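Local coordinates for SusD superfamily protein (Bacteroides vulgatus, PDB 3MYV) that probably binds polysaccharide at the bacterial outer membrane, at residues D123-F128 with A161-F166. Sequence-based numbering, arbitrary orientation.
With EDO (1,2-ethanediol), chain I.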
ATOM      1  N   ASP A 123      -7.988   1.660   2.165  1.00 11.74           N
ATOM      2  CA  ASP A 123      -7.227   2.823   1.740  1.00 13.27           C
ATOM      3  C   ASP A 123      -7.931   4.136   2.101  1.00 13.79           C
ATOM      4  O   ASP A 123      -7.317   5.034   2.701  1.00 14.06           O
ATOM      5  CB  ASP A 123      -6.910   2.719   0.252  1.00 13.97           C
ATOM      6  CG  ASP A 123      -5.812   1.682  -0.037  1.00 14.38           C
ATOM      7  OD1 ASP A 123      -5.034   1.367   0.897  1.00 16.05           O
ATOM      8  OD2 ASP A 123      -5.743   1.175  -1.185  1.00 15.77           O
ATOM      9  N   LEU A 124      -9.232   4.218   1.833  1.00 13.43           N
ATOM     10  CA  LEU A 124     -10.019   5.382   2.278  1.00 13.27           C
ATOM     11  C   LEU A 124      -9.936   5.612   3.778  1.00 12.89           C
ATOM     12  O   LEU A 124      -9.882   6.766   4.226  1.00 11.58           O
ATOM     13  CB  LEU A 124     -11.488   5.273   1.868  1.00 14.15           C
ATOM     14  CG  LEU A 124     -11.759   5.456   0.369  1.00 14.46           C
ATOM     15  CD1 LEU A 124     -13.157   4.892  -0.028  1.00 12.38           C
ATOM     16  CD2 LEU A 124     -11.599   6.923  -0.063  1.00 13.44           C
ATOM     17  N   THR A 125      -9.927   4.530   4.536  1.00 11.72           N
ATOM     18  CA  THR A 125      -9.890   4.613   5.983  1.00 12.70           C
ATOM     19  C   THR A 125      -8.533   5.122   6.454  1.00 12.42           C
ATOM     20  O   THR A 125      -8.455   6.004   7.325  1.00 12.35           O
ATOM     21  CB  THR A 125     -10.232   3.272   6.623  1.00 13.05           C
ATOM     22  OG1 THR A 125     -11.504   2.800   6.117  1.00 12.58           O
ATOM     23  CG2 THR A 125     -10.263   3.392   8.138  1.00 16.00           C
ATOM     24  N   ARG A 126      -7.447   4.581   5.903  1.00 14.67           N
ATOM     25  CA  ARG A 126      -6.134   5.076   6.350  1.00 15.11           C
ATOM     26  C   ARG A 126      -5.734   6.456   5.799  1.00 15.06           C
ATOM     27  O   ARG A 126      -4.839   7.097   6.357  1.00 12.77           O
ATOM     28  CB  ARG A 126      -5.032   4.050   6.153  1.00 15.12           C
ATOM     29  CG  ARG A 126      -4.791   3.629   4.730  1.00 15.36           C
ATOM     30  CD  ARG A 126      -3.711   2.559   4.751  1.00 17.66           C
ATOM     31  NE  ARG A 126      -3.583   1.967   3.435  1.00 15.04           N
ATOM     32  CZ  ARG A 126      -2.551   1.251   2.991  1.00 16.41           C
ATOM     33  NH1 ARG A 126      -1.474   1.077   3.719  1.00 12.88           N
ATOM     34  NH2 ARG A 126      -2.585   0.745   1.765  1.00 16.16           N
ATOM     35  N   CYS A 127      -6.355   6.888   4.699  1.00 14.93           N
ATOM     36  CA  CYS A 127      -6.131   8.216   4.168  1.00 14.33           C
ATOM     37  C   CYS A 127      -7.022   9.303   4.808  1.00 16.83           C
ATOM     38  O   CYS A 127      -6.574  10.443   4.950  1.00 13.34           O
ATOM     39  CB  CYS A 127      -6.311   8.220   2.664  1.00 15.60           C
ATOM     40  SG  CYS A 127      -5.068   7.298   1.790  1.00 16.22           S
ATOM     41  N   PHE A 128      -8.267   8.970   5.184  1.00 16.33           N
ATOM     42  CA  PHE A 128      -9.216   9.984   5.674  1.00 13.34           C
ATOM     43  C   PHE A 128      -9.598   9.922   7.160  1.00 12.52           C
ATOM     44  O   PHE A 128     -10.214  10.851   7.665  1.00 16.04           O
ATOM     45  CB  PHE A 128     -10.464  10.024   4.786  1.00 13.46           C
ATOM     46  CG  PHE A 128     -10.163  10.449   3.392  1.00 13.45           C
ATOM     47  CD1 PHE A 128     -10.126  11.809   3.058  1.00 14.83           C
ATOM     48  CD2 PHE A 128      -9.865   9.520   2.411  1.00 14.85           C
ATOM     49  CE1 PHE A 128      -9.823  12.207   1.772  1.00 13.60           C
ATOM     50  CE2 PHE A 128      -9.548   9.930   1.106  1.00 15.20           C
ATOM     51  CZ  PHE A 128      -9.520  11.268   0.797  1.00 13.78           C
ATOM     52  N   ALA A 161     -13.354   2.584  13.337  1.00 15.74           N
ATOM     53  CA  ALA A 161     -13.723   1.268  13.943  1.00 16.46           C
ATOM     54  C   ALA A 161     -14.813   0.566  13.130  1.00 16.67           C
ATOM     55  O   ALA A 161     -14.677  -0.612  12.812  1.00 15.78           O
ATOM     56  CB  ALA A 161     -14.160   1.417  15.403  1.00 17.19           C
ATOM     57  N   GLN A 162     -15.863   1.291  12.746  1.00 15.77           N
ATOM     58  CA  GLN A 162     -16.917   0.716  11.884  1.00 14.75           C
ATOM     59  C   GLN A 162     -16.394   0.230  10.535  1.00 12.68           C
ATOM     60  O   GLN A 162     -16.818  -0.833  10.042  1.00 15.12           O
ATOM     61  CB  GLN A 162     -18.042   1.722  11.657  1.00 14.53           C
ATOM     62  CG  GLN A 162     -18.931   1.889  12.898  1.00 17.42           C
ATOM     63  CD  GLN A 162     -19.907   3.055  12.805  1.00 23.17           C
ATOM     64  OE1 GLN A 162     -19.613   4.118  12.241  1.00 18.09           O
ATOM     65  NE2 GLN A 162     -21.084   2.848  13.360  1.00 25.15           N
ATOM     66  N   ALA A 163     -15.459   0.978   9.951  1.00 13.70           N
ATOM     67  CA  ALA A 163     -14.863   0.579   8.661  1.00 11.64           C
ATOM     68  C   ALA A 163     -14.030  -0.700   8.790  1.00 14.80           C
ATOM     69  O   ALA A 163     -14.173  -1.636   7.990  1.00 12.31           O
ATOM     70  CB  ALA A 163     -14.057   1.688   8.108  1.00 12.19           C
ATOM     71  N   TYR A 164     -13.179  -0.755   9.807  1.00 14.17           N
ATOM     72  CA  TYR A 164     -12.416  -1.990  10.080  1.00 13.34           C
ATOM     73  C   TYR A 164     -13.290  -3.217  10.318  1.00 14.91           C
ATOM     74  O   TYR A 164     -13.000  -4.314   9.791  1.00 16.22           O
ATOM     75  CB  TYR A 164     -11.433  -1.792  11.253  1.00 12.15           C
ATOM     76  CG  TYR A 164     -10.080  -1.221  10.838  1.00 13.45           C
ATOM     77  CD1 TYR A 164      -9.029  -2.056  10.437  1.00 14.88           C
ATOM     78  CD2 TYR A 164      -9.848   0.159  10.860  1.00 13.54           C
ATOM     79  CE1 TYR A 164      -7.807  -1.533  10.050  1.00 16.18           C
ATOM     80  CE2 TYR A 164      -8.621   0.687  10.497  1.00 17.28           C
ATOM     81  CZ  TYR A 164      -7.606  -0.165  10.097  1.00 17.69           C
ATOM     82  OH  TYR A 164      -6.387   0.379   9.771  1.00 14.36           O
ATOM     83  N   ASP A 165     -14.352  -3.064  11.111  1.00 14.31           N
ATOM     84  CA  ASP A 165     -15.271  -4.177  11.351  1.00 17.29           C
ATOM     85  C   ASP A 165     -15.766  -4.763  10.020  1.00 18.64           C
ATOM     86  O   ASP A 165     -15.711  -5.980   9.793  1.00 17.06           O
ATOM     87  CB  ASP A 165     -16.456  -3.748  12.223  1.00 17.87           C
ATOM     88  CG  ASP A 165     -16.062  -3.457  13.672  1.00 20.14           C
ATOM     89  OD1 ASP A 165     -14.897  -3.665  14.069  1.00 24.99           O
ATOM     90  OD2 ASP A 165     -16.939  -3.009  14.426  1.00 31.16           O
ATOM     91  N   PHE A 166     -16.186  -3.881   9.121  1.00 16.18           N
ATOM     92  CA  PHE A 166     -16.659  -4.279   7.809  1.00 16.16           C
ATOM     93  C   PHE A 166     -15.563  -4.864   6.908  1.00 14.26           C
ATOM     94  O   PHE A 166     -15.769  -5.892   6.253  1.00 16.48           O
ATOM     95  CB  PHE A 166     -17.296  -3.080   7.080  1.00 15.76           C
ATOM     96  CG  PHE A 166     -17.527  -3.325   5.617  1.00 15.96           C
ATOM     97  CD1 PHE A 166     -18.552  -4.161   5.205  1.00 19.37           C
ATOM     98  CD2 PHE A 166     -16.739  -2.716   4.668  1.00 17.80           C
ATOM     99  CE1 PHE A 166     -18.761  -4.427   3.865  1.00 19.80           C
ATOM    100  CE2 PHE A 166     -16.960  -2.949   3.308  1.00 19.64           C
ATOM    101  CZ  PHE A 166     -17.969  -3.799   2.913  1.00 19.36           C
TER
HETATM  102  C1  EDO I 516       0.523   0.206  -0.935  1.00 34.68           C
HETATM  103  O1  EDO I 516       0.972   0.675   0.331  1.00 30.09           O
HETATM  104  C2  EDO I 516      -0.053  -1.209  -0.815  1.00 27.42           C
HETATM  105  O2  EDO I 516      -1.454  -1.200  -0.379  1.00 23.79           O
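The methyl group of A163 faces T125 where the last turn of helix 103-128 comes up against the first turns of helix 160-177, with T125 CA and A163 CA 6.9 Å apart. A163 CB lies 3.4 Å from T125 OG1, a hydroxyl that is bonded to the carbonyl of Q121 one turn earlier in its own helix. With T125 CG2 anti to the backbone N, the methyl is turned to the next residue, Y164, and sits 3.9 Å from Y164 CE2, meeting the ring at a slant. Both helices probably belong to the helical, TPR-like part of the SusD fold, and T125 fits between alanine and tyrosine in a small, buried interface. The Y164 ring also meets the rings of Y132 and H203. Past T125, R126 leads away from helix 160-177 and grips D123 side-on, R126 NH2 at 2.7 Å and NE at 3.0 Å from the same oxygen, D123 OD1, which lies in the guanidinium plane. R126 NH2 also donates to O2 of a 1,2-ethanediol that probably came from the crystallisation liquor, at 3.1 Å. A leucine in place of R126 would probably leave the buried D123 carboxylate without the arginine's charge, although Y32 and Y33 still bond OD2.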